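Local coordinates for aminotransferase (Neisseria meningitidis Z2491, PDB 3JTX), which probably catalyses pyridoxal-phosphate-dependent transfer of amino groups between amino acids and 2-oxo acids, as a two-chain assembly of the class I and II aminotransferase family, at residues N92-V97 / F256-A261; F105-T110 / K265-Y270; L331-G336 / G371-A376; D337-A342 / P355-A360. All coordinates share one frame; numbering follows the deposited sequence. Where two conformers were deposited one is given.

How the interactions relate
The four contacts form two pairs on opposite sides of the chain's centre. Interactions 1 and 2, with centres 11 Å apart, belong to the large-sheet region: each strand of interaction 1 is followed in the chain by a helix of interaction 2, and L95 CD1 packs 3.9 Å from L268 N. Interactions 3 and 4 lie around the small three-stranded sheet, 7 Å apart between centres, joined by D338 of interaction 4, whose OD1 is 2.8 Å from G371 N of interaction 3. About 37 Å separates the centres of interactions 1 and 3. K245, which carries the pyridoxal phosphate, falls in sequence between the two segments of interactions 1 and 2, shortly after strand 237-242; R374 of interaction 3 holds a buffer sulfonate.

Interaction 1 (N92-V97 / F256-A261); sequences NEILPV and FVAGDA
L95 and V257 exchange backbone hydrogen bonds in both directions, L95 N to V257 O at 2.9 Å and V257 N to L95 O at the same length. A third bond, from G259 N to E93 O, extends the antiparallel pairing, and that carbonyl also takes a CA-H contact from A258, with A258 CA 3.0 Å from E93 O. Non-hydrogen-bonded pairs, I94 with A258 and P96 with F256, alternate with these bonds.

Strand 94-97 is the outermost strand, within this chain, of the seven-stranded mixed sheet of the fold-type I aminotransferase domain, beside 255-259, a strand antiparallel to both its neighbours.

Among apolar contacts, V257 sets CG1 between its backbone N and carbonyl carbon (chi1 60°), where it meets L95 CB at 3.7 Å and V97 CG1 at 3.9 Å; the two valines cross at about a right angle. L264 of helix 261-274 covers L95 and V257. On the other face, I94 CG1 lies 4.2 Å from A258 CB, and C75 of helix 69-82 packs on I94 and F256.

Two waters bridge N92 and E93 to A261. One donates to N92 O and A261 O; the other donates to E93 OE2 and accepts from A261 N. E93 OE1 turns instead to R234 and the D89 amide.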
loop_
_atom_site.group_PDB
_atom_site.type_symbol
_atom_site.label_atom_id
_atom_site.label_comp_id
_atom_site.label_asym_id
_atom_site.label_seq_id
_atom_site.Cartn_x
_atom_site.Cartn_y
_atom_site.Cartn_z
ATOM N N ASN A 92 8.142 13.284 -14.916
ATOM C CA ASN A 92 8.762 13.520 -13.613
ATOM C C ASN A 92 7.919 14.235 -12.557
ATOM O O ASN A 92 8.353 14.326 -11.419
ATOM C CB ASN A 92 10.142 14.184 -13.762
ATOM C CG ASN A 92 10.080 15.561 -14.396
ATOM O OD1 ASN A 92 9.022 16.161 -14.521
ATOM N ND2 ASN A 92 11.240 16.071 -14.787
ATOM N N GLU A 93 6.698 14.657 -12.900
ATOM C CA GLU A 93 5.834 15.392 -11.957
ATOM C C GLU A 93 4.579 14.658 -11.514
ATOM O O GLU A 93 3.737 15.240 -10.827
ATOM C CB GLU A 93 5.438 16.746 -12.548
ATOM C CG GLU A 93 6.594 17.729 -12.637
ATOM C CD GLU A 93 6.179 19.110 -13.106
ATOM O OE1 GLU A 93 5.574 19.216 -14.195
ATOM O OE2 GLU A 93 6.476 20.092 -12.380
ATOM N N ILE A 94 4.454 13.389 -11.892
ATOM C CA ILE A 94 3.276 12.587 -11.587
ATOM C C ILE A 94 3.665 11.172 -11.140
ATOM O O ILE A 94 4.437 10.499 -11.809
ATOM C CB ILE A 94 2.365 12.464 -12.829
ATOM C CG1 ILE A 94 1.978 13.851 -13.339
ATOM C CG2 ILE A 94 1.123 11.597 -12.512
ATOM C CD1 ILE A 94 1.002 13.874 -14.502
ATOM N N LEU A 95 3.134 10.715 -10.008
ATOM C CA LEU A 95 3.218 9.277 -9.642
ATOM C C LEU A 95 1.821 8.724 -9.415
ATOM O O LEU A 95 1.009 9.344 -8.723
ATOM C CB LEU A 95 4.040 9.041 -8.362
ATOM C CG LEU A 95 5.545 9.312 -8.407
ATOM C CD1 LEU A 95 6.193 9.089 -6.995
ATOM C CD2 LEU A 95 6.221 8.447 -9.522
ATOM N N PRO A 96 1.533 7.541 -9.977
ATOM C CA PRO A 96 0.283 6.907 -9.553
ATOM C C PRO A 96 0.350 6.390 -8.112
ATOM O O PRO A 96 1.424 5.975 -7.626
ATOM C CB PRO A 96 0.130 5.746 -10.539
ATOM C CG PRO A 96 1.510 5.448 -11.010
ATOM C CD PRO A 96 2.346 6.677 -10.851
ATOM N N VAL A 97 -0.795 6.379 -7.435
ATOM C CA VAL A 97 -0.861 5.894 -6.058
ATOM C C VAL A 97 -2.080 4.987 -5.868
ATOM O O VAL A 97 -3.054 5.086 -6.606
ATOM C CB VAL A 97 -0.913 7.063 -5.057
ATOM C CG1 VAL A 97 0.371 7.919 -5.145
ATOM C CG2 VAL A 97 -2.166 7.929 -5.281
ATOM N N PHE A 256 -3.506 9.607 -8.062
ATOM C CA PHE A 256 -2.150 10.043 -8.355
ATOM C C PHE A 256 -1.754 11.204 -7.470
ATOM O O PHE A 256 -2.612 11.844 -6.876
ATOM C CB PHE A 256 -1.955 10.381 -9.845
ATOM C CG PHE A 256 -2.700 11.604 -10.330
ATOM C CD1 PHE A 256 -2.160 12.873 -10.196
ATOM C CD2 PHE A 256 -3.932 11.474 -10.960
ATOM C CE1 PHE A 256 -2.838 13.997 -10.686
ATOM C CE2 PHE A 256 -4.612 12.585 -11.459
ATOM C CZ PHE A 256 -4.063 13.846 -11.322
ATOM N N VAL A 257 -0.445 11.419 -7.370
ATOM C CA VAL A 257 0.145 12.580 -6.721
ATOM C C VAL A 257 0.915 13.330 -7.815
ATOM O O VAL A 257 1.481 12.715 -8.721
ATOM C CB VAL A 257 1.047 12.182 -5.544
ATOM C CG1 VAL A 257 2.211 11.278 -6.000
ATOM C CG2 VAL A 257 1.576 13.420 -4.828
ATOM N N ALA A 258 0.886 14.654 -7.775
ATOM C CA ALA A 258 1.545 15.467 -8.806
ATOM C C ALA A 258 2.118 16.752 -8.229
ATOM O O ALA A 258 1.562 17.326 -7.292
ATOM C CB ALA A 258 0.571 15.794 -9.930
ATOM N N GLY A 259 3.221 17.214 -8.802
ATOM C CA GLY A 259 3.877 18.423 -8.330
ATOM C C GLY A 259 5.386 18.287 -8.376
ATOM O O GLY A 259 5.931 17.671 -9.300
ATOM N N ASP A 260 6.041 18.853 -7.365
ATOM C CA ASP A 260 7.497 19.017 -7.291
ATOM C C ASP A 260 8.228 17.736 -7.680
ATOM O O ASP A 260 8.181 16.734 -6.949
ATOM C CB ASP A 260 7.858 19.427 -5.850
ATOM C CG ASP A 260 9.317 19.785 -5.673
ATOM O OD1 ASP A 260 10.161 19.243 -6.406
ATOM O OD2 ASP A 260 9.615 20.591 -4.758
ATOM N N ALA A 261 8.902 17.770 -8.836
ATOM C CA ALA A 261 9.669 16.617 -9.359
ATOM C C ALA A 261 10.731 16.077 -8.410
ATOM O O ALA A 261 10.991 14.867 -8.395
ATOM C CB ALA A 261 10.335 16.970 -10.721
HETATM O O HOH W 1 10.501 13.093 -10.301
HETATM O O HOH W 2 8.476 20.059 -10.608
#

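Interaction 2 (F105-T110 / K265-Y270); sequences FSFVQT and KNFLLY
F267 reaches across to S106 and F107, and its ring and that of Y270 carry much of the contact. F267 CB points at helix 100-111, and with CG anti to the backbone N (chi1 -164°) the ring is carried onto it. F267 CG meets F107 CD1, 3.9 Å away; that carbon stands over the centre of the F267 face, so the edge of F107 is set into the face of F267 in a T-shaped stack with planes at 78° and centroids 5.2 Å apart. Further out, F267 CE1 comes 3.6 Å from F107 N. The tip, F267 CZ, reaches F107 CB and also S106 OG, the latter at 3.3 Å and in the plane of the ring, so that the oxygen faces ring C-H rather than pi cloud. S106 OG is meanwhile hydrogen-bonded to E102 O, one turn back in its own helix.

Segments 105-110 and 265-270 cross at 106°; their helices lie on one side of the large sheet of the aminotransferase fold, and F107 also touches L238 and F240 of strand 237-242.

One turn beyond F267, Y270 receives T110. T110 CG2 stands 3.6 Å from the Y270 ring centroid, almost on the ring normal, a CH-pi contact over the face. T110 OG1 points back, 2.7 Å from F107 O, donating to a lone pair in the carbonyl plane, which fixes the methyl's direction. Y270 OH lies 4.0 Å from Q109 CB, and the Y270 ring meets F105 of the second subunit edge-to-face.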
loop_
_atom_site.group_PDB
_atom_site.type_symbol
_atom_site.label_atom_id
_atom_site.label_comp_id
_atom_site.label_asym_id
_atom_site.label_seq_id
_atom_site.Cartn_x
_atom_site.Cartn_y
_atom_site.Cartn_z
ATOM N N PHE A 105 -0.418 9.056 3.767
ATOM C CA PHE A 105 0.238 8.458 4.930
ATOM C C PHE A 105 1.736 8.283 4.712
ATOM O O PHE A 105 2.560 8.731 5.523
ATOM C CB PHE A 105 -0.395 7.104 5.290
ATOM C CG PHE A 105 0.228 6.473 6.516
ATOM C CD1 PHE A 105 -0.252 6.771 7.778
ATOM C CD2 PHE A 105 1.315 5.617 6.403
ATOM C CE1 PHE A 105 0.338 6.216 8.933
ATOM C CE2 PHE A 105 1.911 5.041 7.551
ATOM C CZ PHE A 105 1.422 5.364 8.814
ATOM N N SER A 106 2.104 7.626 3.611
ATOM C CA SER A 106 3.512 7.370 3.342
ATOM C C SER A 106 4.303 8.658 3.093
ATOM O O SER A 106 5.437 8.784 3.567
ATOM C CB SER A 106 3.690 6.388 2.180
ATOM O OG SER A 106 3.067 6.848 1.006
ATOM N N PHE A 107 3.721 9.628 2.393
ATOM C CA PHE A 107 4.440 10.868 2.173
ATOM C C PHE A 107 4.791 11.553 3.499
ATOM O O PHE A 107 5.922 11.978 3.715
ATOM C CB PHE A 107 3.710 11.837 1.229
ATOM C CG PHE A 107 4.566 13.005 0.857
ATOM C CD1 PHE A 107 5.660 12.827 0.015
ATOM C CD2 PHE A 107 4.348 14.257 1.411
ATOM C CE1 PHE A 107 6.519 13.872 -0.283
ATOM C CE2 PHE A 107 5.205 15.323 1.107
ATOM C CZ PHE A 107 6.279 15.134 0.271
ATOM N N VAL A 108 3.826 11.605 4.403
ATOM C CA VAL A 108 4.050 12.167 5.736
ATOM C C VAL A 108 5.184 11.437 6.471
ATOM O O VAL A 108 6.080 12.086 7.055
ATOM C CB VAL A 108 2.747 12.163 6.558
ATOM C CG1 VAL A 108 3.017 12.491 8.043
ATOM C CG2 VAL A 108 1.766 13.147 5.942
ATOM N N GLN A 109 5.196 10.103 6.410
ATOM C CA GLN A 109 6.273 9.362 7.093
ATOM C C GLN A 109 7.659 9.813 6.599
ATOM O O GLN A 109 8.573 9.982 7.418
ATOM C CB GLN A 109 6.148 7.837 6.940
ATOM C CG GLN A 109 4.829 7.229 7.369
ATOM C CD GLN A 109 4.286 7.791 8.670
ATOM O OE1 GLN A 109 4.848 7.556 9.749
ATOM N NE2 GLN A 109 3.180 8.542 8.582
ATOM N N THR A 110 7.806 10.030 5.292
ATOM C CA THR A 110 9.085 10.468 4.719
ATOM C C THR A 110 9.478 11.901 5.122
ATOM O O THR A 110 10.665 12.244 5.172
ATOM C CB THR A 110 9.085 10.414 3.176
ATOM O OG1 THR A 110 8.333 11.519 2.648
ATOM C CG2 THR A 110 8.497 9.094 2.650
ATOM N N LYS A 265 10.847 12.315 -6.929
ATOM C CA LYS A 265 12.002 11.442 -7.137
ATOM C C LYS A 265 12.311 10.673 -5.857
ATOM O O LYS A 265 12.499 9.436 -5.871
ATOM C CB LYS A 265 13.223 12.263 -7.583
ATOM C CG LYS A 265 14.454 11.447 -7.910
ATOM C CD LYS A 265 15.585 12.382 -8.373
ATOM C CE LYS A 265 16.816 11.596 -8.797
ATOM N NZ LYS A 265 17.447 10.875 -7.644
ATOM N N ASN A 266 12.355 11.400 -4.741
ATOM C CA ASN A 266 12.652 10.787 -3.449
ATOM C C ASN A 266 11.497 9.931 -2.968
ATOM O O ASN A 266 11.720 8.836 -2.447
ATOM C CB ASN A 266 13.037 11.839 -2.410
ATOM C CG ASN A 266 14.337 12.525 -2.757
ATOM O OD1 ASN A 266 15.235 11.908 -3.338
ATOM N ND2 ASN A 266 14.446 13.803 -2.432
ATOM N N PHE A 267 10.269 10.381 -3.210
ATOM C CA PHE A 267 9.101 9.603 -2.839
ATOM C C PHE A 267 9.069 8.256 -3.587
ATOM O O PHE A 267 8.761 7.203 -2.996
ATOM C CB PHE A 267 7.830 10.409 -3.111
ATOM C CG PHE A 267 6.575 9.882 -2.434
ATOM C CD1 PHE A 267 6.618 9.148 -1.251
ATOM C CD2 PHE A 267 5.336 10.187 -2.963
ATOM C CE1 PHE A 267 5.448 8.702 -0.649
ATOM C CE2 PHE A 267 4.168 9.746 -2.351
ATOM C CZ PHE A 267 4.231 9.010 -1.194
ATOM N N LEU A 268 9.388 8.285 -4.877
ATOM C CA LEU A 268 9.415 7.062 -5.679
ATOM C C LEU A 268 10.394 6.021 -5.104
ATOM O O LEU A 268 10.080 4.829 -5.045
ATOM C CB LEU A 268 9.763 7.375 -7.142
ATOM C CG LEU A 268 9.975 6.154 -8.044
ATOM C CD1 LEU A 268 8.685 5.333 -8.114
ATOM C CD2 LEU A 268 10.457 6.603 -9.464
ATOM N N LEU A 269 11.578 6.463 -4.684
ATOM C CA LEU A 269 12.581 5.552 -4.133
ATOM C C LEU A 269 12.026 4.846 -2.890
ATOM O O LEU A 269 12.132 3.633 -2.743
ATOM C CB LEU A 269 13.874 6.304 -3.781
ATOM C CG LEU A 269 15.025 5.464 -3.203
ATOM C CD1 LEU A 269 15.405 4.271 -4.130
ATOM C CD2 LEU A 269 16.249 6.377 -2.939
ATOM N N TYR A 270 11.437 5.627 -1.998
ATOM C CA TYR A 270 10.806 5.090 -0.803
ATOM C C TYR A 270 9.696 4.097 -1.155
ATOM O O TYR A 270 9.586 3.050 -0.509
ATOM C CB TYR A 270 10.219 6.241 0.023
ATOM C CG TYR A 270 9.502 5.825 1.283
ATOM C CD1 TYR A 270 10.170 5.766 2.494
ATOM C CD2 TYR A 270 8.151 5.561 1.276
ATOM C CE1 TYR A 270 9.508 5.405 3.677
ATOM C CE2 TYR A 270 7.490 5.183 2.442
ATOM C CZ TYR A 270 8.182 5.120 3.641
ATOM O OH TYR A 270 7.509 4.749 4.808
#

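Interaction 3 (L331-G336 / G371-A376); sequences LKVPDG and GYVRIA
L331 holds CG anti to its backbone N (chi1 -176°), a turn that brings L331 CD2 to 3.9 Å from I375 CD1, while its CB rests against V373 CG2. Y372 places CG beside its own N instead (chi1 -71°), and the ring then lies alongside K332, with Y372 CD1 3.6 Å from K332 N and Y372 CE1 3.7 Å from K332 CB. From there the lysine chain runs out extended, away from the tyrosine strand. V333 fills the same side as L331, its CG2 4.0 Å from V373 CG1, and F341 of helix 338-349 covers this group.

The backbones pair antiparallel. L331 and V373 exchange bonds both ways, L331 N to V373 O being 2.9 Å, and V333 N donates to G371 O with a nearly straight N-H (169°). V333 then opens a type I turn closed by the G336 N to V333 O bond. A water donates to both V333 O and G371 O, while G371 CA makes a CA-H contact to G336 O; at the backbone angles of G371 a side chain would collide with the preceding carbonyl oxygen.

Y372 and R374, alternating with V373, point to the face opposite the valines. There Y372 stacks on W330, and R374 bonds N179 and H36 and salt-bridges the sulfonate of an MES molecule, probably from the crystallisation liquor. One face is apolar and packs on helix 338-349; the other presents a cationic group to an anion, consistent with the carboxylate-binding arginine of this aminotransferase family.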
loop_
_atom_site.group_PDB
_atom_site.type_symbol
_atom_site.label_atom_id
_atom_site.label_comp_id
_atom_site.label_asym_id
_atom_site.label_seq_id
_atom_site.Cartn_x
_atom_site.Cartn_y
_atom_site.Cartn_z
ATOM N N LEU A 331 -24.291 21.507 8.128
ATOM C CA LEU A 331 -25.501 22.176 8.575
ATOM C C LEU A 331 -25.357 22.795 9.971
ATOM O O LEU A 331 -25.083 22.099 10.958
ATOM C CB LEU A 331 -26.679 21.194 8.552
ATOM C CG LEU A 331 -28.035 21.817 8.903
ATOM C CD1 LEU A 331 -28.465 22.799 7.798
ATOM C CD2 LEU A 331 -29.108 20.752 9.139
ATOM N N LYS A 332 -25.553 24.107 10.044
ATOM C CA LYS A 332 -25.552 24.823 11.314
ATOM C C LYS A 332 -26.792 24.443 12.123
ATOM O O LYS A 332 -27.923 24.603 11.661
ATOM C CB LYS A 332 -25.499 26.342 11.075
ATOM C CG LYS A 332 -25.292 27.182 12.347
ATOM C CD LYS A 332 -25.265 28.694 12.027
ATOM C CE LYS A 332 -25.630 29.550 13.243
ATOM N NZ LYS A 332 -25.574 31.029 12.963
ATOM N N VAL A 333 -26.554 23.929 13.329
ATOM C CA VAL A 333 -27.597 23.514 14.242
ATOM C C VAL A 333 -28.134 24.751 14.985
ATOM O O VAL A 333 -27.372 25.436 15.676
ATOM C CB VAL A 333 -27.053 22.488 15.265
ATOM C CG1 VAL A 333 -28.116 22.156 16.326
ATOM C CG2 VAL A 333 -26.565 21.230 14.525
ATOM N N PRO A 334 -29.442 25.029 14.858
ATOM C CA PRO A 334 -30.034 26.232 15.461
ATOM C C PRO A 334 -29.640 26.520 16.923
ATOM O O PRO A 334 -29.215 27.643 17.219
ATOM C CB PRO A 334 -31.528 25.983 15.312
ATOM C CG PRO A 334 -31.626 25.215 14.010
ATOM C CD PRO A 334 -30.415 24.313 14.008
ATOM N N ASP A 335 -29.745 25.536 17.815
ATOM C CA ASP A 335 -29.417 25.768 19.232
ATOM C C ASP A 335 -27.980 25.427 19.596
ATOM O O ASP A 335 -27.620 25.470 20.768
ATOM C CB ASP A 335 -30.417 25.068 20.170
ATOM C CG ASP A 335 -30.251 23.537 20.235
ATOM O OD1 ASP A 335 -29.277 22.945 19.707
ATOM O OD2 ASP A 335 -31.129 22.918 20.858
ATOM N N GLY A 336 -27.165 25.094 18.594
ATOM C CA GLY A 336 -25.750 24.808 18.806
ATOM C C GLY A 336 -25.395 23.405 19.288
ATOM O O GLY A 336 -24.216 23.084 19.376
ATOM N N GLY A 371 -21.713 22.494 17.021
ATOM C CA GLY A 371 -22.751 23.363 16.474
ATOM C C GLY A 371 -23.085 23.100 15.018
ATOM O O GLY A 371 -23.912 23.811 14.440
ATOM N N TYR A 372 -22.460 22.073 14.435
ATOM C CA TYR A 372 -22.702 21.647 13.054
ATOM C C TYR A 372 -22.887 20.151 13.000
ATOM O O TYR A 372 -22.356 19.453 13.842
ATOM C CB TYR A 372 -21.503 21.995 12.167
ATOM C CG TYR A 372 -21.374 23.472 11.927
ATOM C CD1 TYR A 372 -21.995 24.073 10.838
ATOM C CD2 TYR A 372 -20.650 24.274 12.799
ATOM C CE1 TYR A 372 -21.899 25.441 10.623
ATOM C CE2 TYR A 372 -20.541 25.653 12.584
ATOM C CZ TYR A 372 -21.177 26.224 11.502
ATOM O OH TYR A 372 -21.086 27.587 11.289
ATOM N N VAL A 373 -23.647 19.675 12.009
ATOM C CA VAL A 373 -23.655 18.264 11.652
ATOM C C VAL A 373 -23.269 18.117 10.191
ATOM O O VAL A 373 -23.632 18.951 9.345
ATOM C CB VAL A 373 -25.031 17.569 11.920
ATOM C CG1 VAL A 373 -25.346 17.561 13.397
ATOM C CG2 VAL A 373 -26.196 18.226 11.107
ATOM N N ARG A 374 -22.508 17.072 9.889
ATOM C CA ARG A 374 -22.235 16.734 8.513
ATOM C C ARG A 374 -23.337 15.818 7.963
ATOM O O ARG A 374 -23.662 14.791 8.547
ATOM C CB ARG A 374 -20.858 16.082 8.350
ATOM C CG ARG A 374 -20.409 16.044 6.907
ATOM C CD ARG A 374 -19.195 15.213 6.725
ATOM N NE ARG A 374 -19.418 13.807 6.987
ATOM C CZ ARG A 374 -18.456 12.886 6.998
ATOM N NH1 ARG A 374 -17.200 13.223 6.742
ATOM N NH2 ARG A 374 -18.747 11.616 7.240
ATOM N N ILE A 375 -23.909 16.220 6.828
ATOM C CA ILE A 375 -24.884 15.425 6.080
ATOM C C ILE A 375 -24.288 15.137 4.706
ATOM O O ILE A 375 -23.870 16.070 4.016
ATOM C CB ILE A 375 -26.210 16.229 5.890
ATOM C CG1 ILE A 375 -26.864 16.519 7.233
ATOM C CG2 ILE A 375 -27.186 15.490 5.020
ATOM C CD1 ILE A 375 -27.953 17.631 7.187
ATOM N N ALA A 376 -24.216 13.860 4.329
ATOM C CA ALA A 376 -23.727 13.435 3.017
ATOM C C ALA A 376 -24.917 13.099 2.136
ATOM O O ALA A 376 -25.758 12.306 2.535
ATOM C CB ALA A 376 -22.793 12.198 3.155
HETATM O O HOH W 3 -24.200 26.112 15.628
#

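Interaction 4 (D337-A342 / P355-A360); sequences DDLAFA and PGRFLA
The R357 guanidinium carries L339 CB over one face, 3.9 Å above its centre, and meets the D338 carboxylate at its edge. The grip is side-on: R357 NH2 donates to D338 OD1 at 2.8 Å and R357 NE to D338 OD2 at 3.0 Å. The carboxylate is turned 52° from the guanidinium plane; NH2 approaches OD1 from above the carboxylate plane, while NE comes on the syn side of OD2 but tilted out of that plane. A bend at chi3 (63°) folds the arginine back to this position, and its own backbone N adds a weak bond to OD2. D338 OD1 also takes the G371 amide, so this buried carboxylate is held by both of its oxygens.

D337 OD1 is a longer ionic partner, 3.7 Å from R357 NH2 and well out of the guanidinium plane; a water links it to R357 NH1. D337 OD1 also accepts from A340 N, at 3.0 Å, the capping bond. A342 CB packs 3.7 Å from P355 CG, and P355 CB lies over the rim of one face of the F358 ring.

D337 is therefore the N-cap of helix 338-349, and D338 sits in its first turn, where the helix end would probably favour the negative charge. The salt-bridge network ties that helix start to the 3-10 turn after strand 354-355, within the small C-terminal domain of the fold-type I aminotransferases.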
loop_
_atom_site.group_PDB
_atom_site.type_symbol
_atom_site.label_atom_id
_atom_site.label_comp_id
_atom_site.label_asym_id
_atom_site.label_seq_id
_atom_site.Cartn_x
_atom_site.Cartn_y
_atom_site.Cartn_z
ATOM N N ASP A 337 -26.387 22.570 19.608
ATOM C CA ASP A 337 -26.123 21.255 20.191
ATOM C C ASP A 337 -26.227 20.166 19.111
ATOM O O ASP A 337 -27.289 19.587 18.887
ATOM C CB ASP A 337 -27.067 20.980 21.364
ATOM C CG ASP A 337 -26.687 19.741 22.156
ATOM O OD1 ASP A 337 -25.879 18.920 21.669
ATOM O OD2 ASP A 337 -27.211 19.578 23.269
ATOM N N ASP A 338 -25.104 19.892 18.462
ATOM C CA ASP A 338 -25.057 18.933 17.368
ATOM C C ASP A 338 -25.279 17.486 17.829
ATOM O O ASP A 338 -25.785 16.661 17.059
ATOM C CB ASP A 338 -23.757 19.068 16.568
ATOM C CG ASP A 338 -22.517 19.069 17.447
ATOM O OD1 ASP A 338 -22.352 20.031 18.244
ATOM O OD2 ASP A 338 -21.719 18.104 17.363
ATOM N N LEU A 339 -24.923 17.188 19.079
ATOM C CA LEU A 339 -25.154 15.866 19.651
ATOM C C LEU A 339 -26.658 15.623 19.835
ATOM O O LEU A 339 -27.178 14.587 19.420
ATOM C CB LEU A 339 -24.451 15.752 21.006
ATOM C CG LEU A 339 -24.411 14.371 21.644
ATOM C CD1 LEU A 339 -23.825 13.337 20.641
ATOM C CD2 LEU A 339 -23.585 14.446 22.937
ATOM N N ALA A 340 -27.346 16.594 20.433
ATOM C CA ALA A 340 -28.787 16.498 20.663
ATOM C C ALA A 340 -29.543 16.471 19.328
ATOM O O ALA A 340 -30.541 15.780 19.215
ATOM C CB ALA A 340 -29.283 17.643 21.545
ATOM N N PHE A 341 -29.035 17.198 18.328
ATOM C CA PHE A 341 -29.600 17.187 16.965
ATOM C C PHE A 341 -29.564 15.778 16.335
ATOM O O PHE A 341 -30.578 15.261 15.874
ATOM C CB PHE A 341 -28.831 18.182 16.094
ATOM C CG PHE A 341 -29.544 18.578 14.836
ATOM C CD1 PHE A 341 -30.516 19.568 14.861
ATOM C CD2 PHE A 341 -29.213 18.000 13.626
ATOM C CE1 PHE A 341 -31.184 19.940 13.689
ATOM C CE2 PHE A 341 -29.857 18.375 12.449
ATOM C CZ PHE A 341 -30.844 19.343 12.482
ATOM N N ALA A 342 -28.391 15.159 16.338
ATOM C CA ALA A 342 -28.238 13.824 15.783
ATOM C C ALA A 342 -29.091 12.806 16.555
ATOM O O ALA A 342 -29.702 11.916 15.953
ATOM C CB ALA A 342 -26.765 13.407 15.771
ATOM N N PRO A 355 -22.457 14.256 14.184
ATOM C CA PRO A 355 -22.115 15.405 15.005
ATOM C C PRO A 355 -20.749 15.980 14.619
ATOM O O PRO A 355 -19.746 15.250 14.543
ATOM C CB PRO A 355 -22.102 14.820 16.426
ATOM C CG PRO A 355 -23.102 13.735 16.357
ATOM C CD PRO A 355 -22.869 13.116 15.020
ATOM N N GLY A 356 -20.716 17.275 14.333
ATOM C CA GLY A 356 -19.490 17.911 13.836
ATOM C C GLY A 356 -18.324 17.805 14.798
ATOM O O GLY A 356 -17.162 17.768 14.380
ATOM N N ARG A 357 -18.616 17.753 16.091
ATOM C CA ARG A 357 -17.561 17.628 17.107
ATOM C C ARG A 357 -16.712 16.371 16.888
ATOM O O ARG A 357 -15.531 16.327 17.265
ATOM C CB ARG A 357 -18.161 17.670 18.525
ATOM C CG ARG A 357 -18.932 16.423 18.927
ATOM C CD ARG A 357 -19.680 16.634 20.236
ATOM N NE ARG A 357 -20.681 17.686 20.102
ATOM C CZ ARG A 357 -21.372 18.211 21.108
ATOM N NH1 ARG A 357 -21.188 17.786 22.354
ATOM N NH2 ARG A 357 -22.272 19.155 20.868
ATOM N N PHE A 358 -17.288 15.366 16.233
ATOM C CA PHE A 358 -16.556 14.128 15.967
ATOM C C PHE A 358 -15.491 14.241 14.882
ATOM O O PHE A 358 -14.670 13.319 14.729
ATOM C CB PHE A 358 -17.532 12.986 15.626
ATOM C CG PHE A 358 -18.442 12.563 16.777
ATOM C CD1 PHE A 358 -18.178 12.914 18.097
ATOM C CD2 PHE A 358 -19.554 11.777 16.524
ATOM C CE1 PHE A 358 -19.024 12.494 19.140
ATOM C CE2 PHE A 358 -20.405 11.356 17.563
ATOM C CZ PHE A 358 -20.140 11.715 18.860
ATOM N N LEU A 359 -15.508 15.337 14.116
ATOM C CA LEU A 359 -14.541 15.574 13.036
ATOM C C LEU A 359 -13.481 16.611 13.412
ATOM O O LEU A 359 -12.679 17.031 12.560
ATOM C CB LEU A 359 -15.277 16.059 11.765
ATOM C CG LEU A 359 -16.322 15.102 11.187
ATOM C CD1 LEU A 359 -17.048 15.726 9.988
ATOM C CD2 LEU A 359 -15.623 13.817 10.783
ATOM N N ALA A 360 -13.488 17.037 14.678
ATOM C CA ALA A 360 -12.653 18.143 15.111
ATOM C C ALA A 360 -11.994 17.879 16.461
ATOM O O ALA A 360 -12.457 17.052 17.254
ATOM C CB ALA A 360 -13.483 19.405 15.183
HETATM O O HOH W 4 -23.664 18.440 23.785
#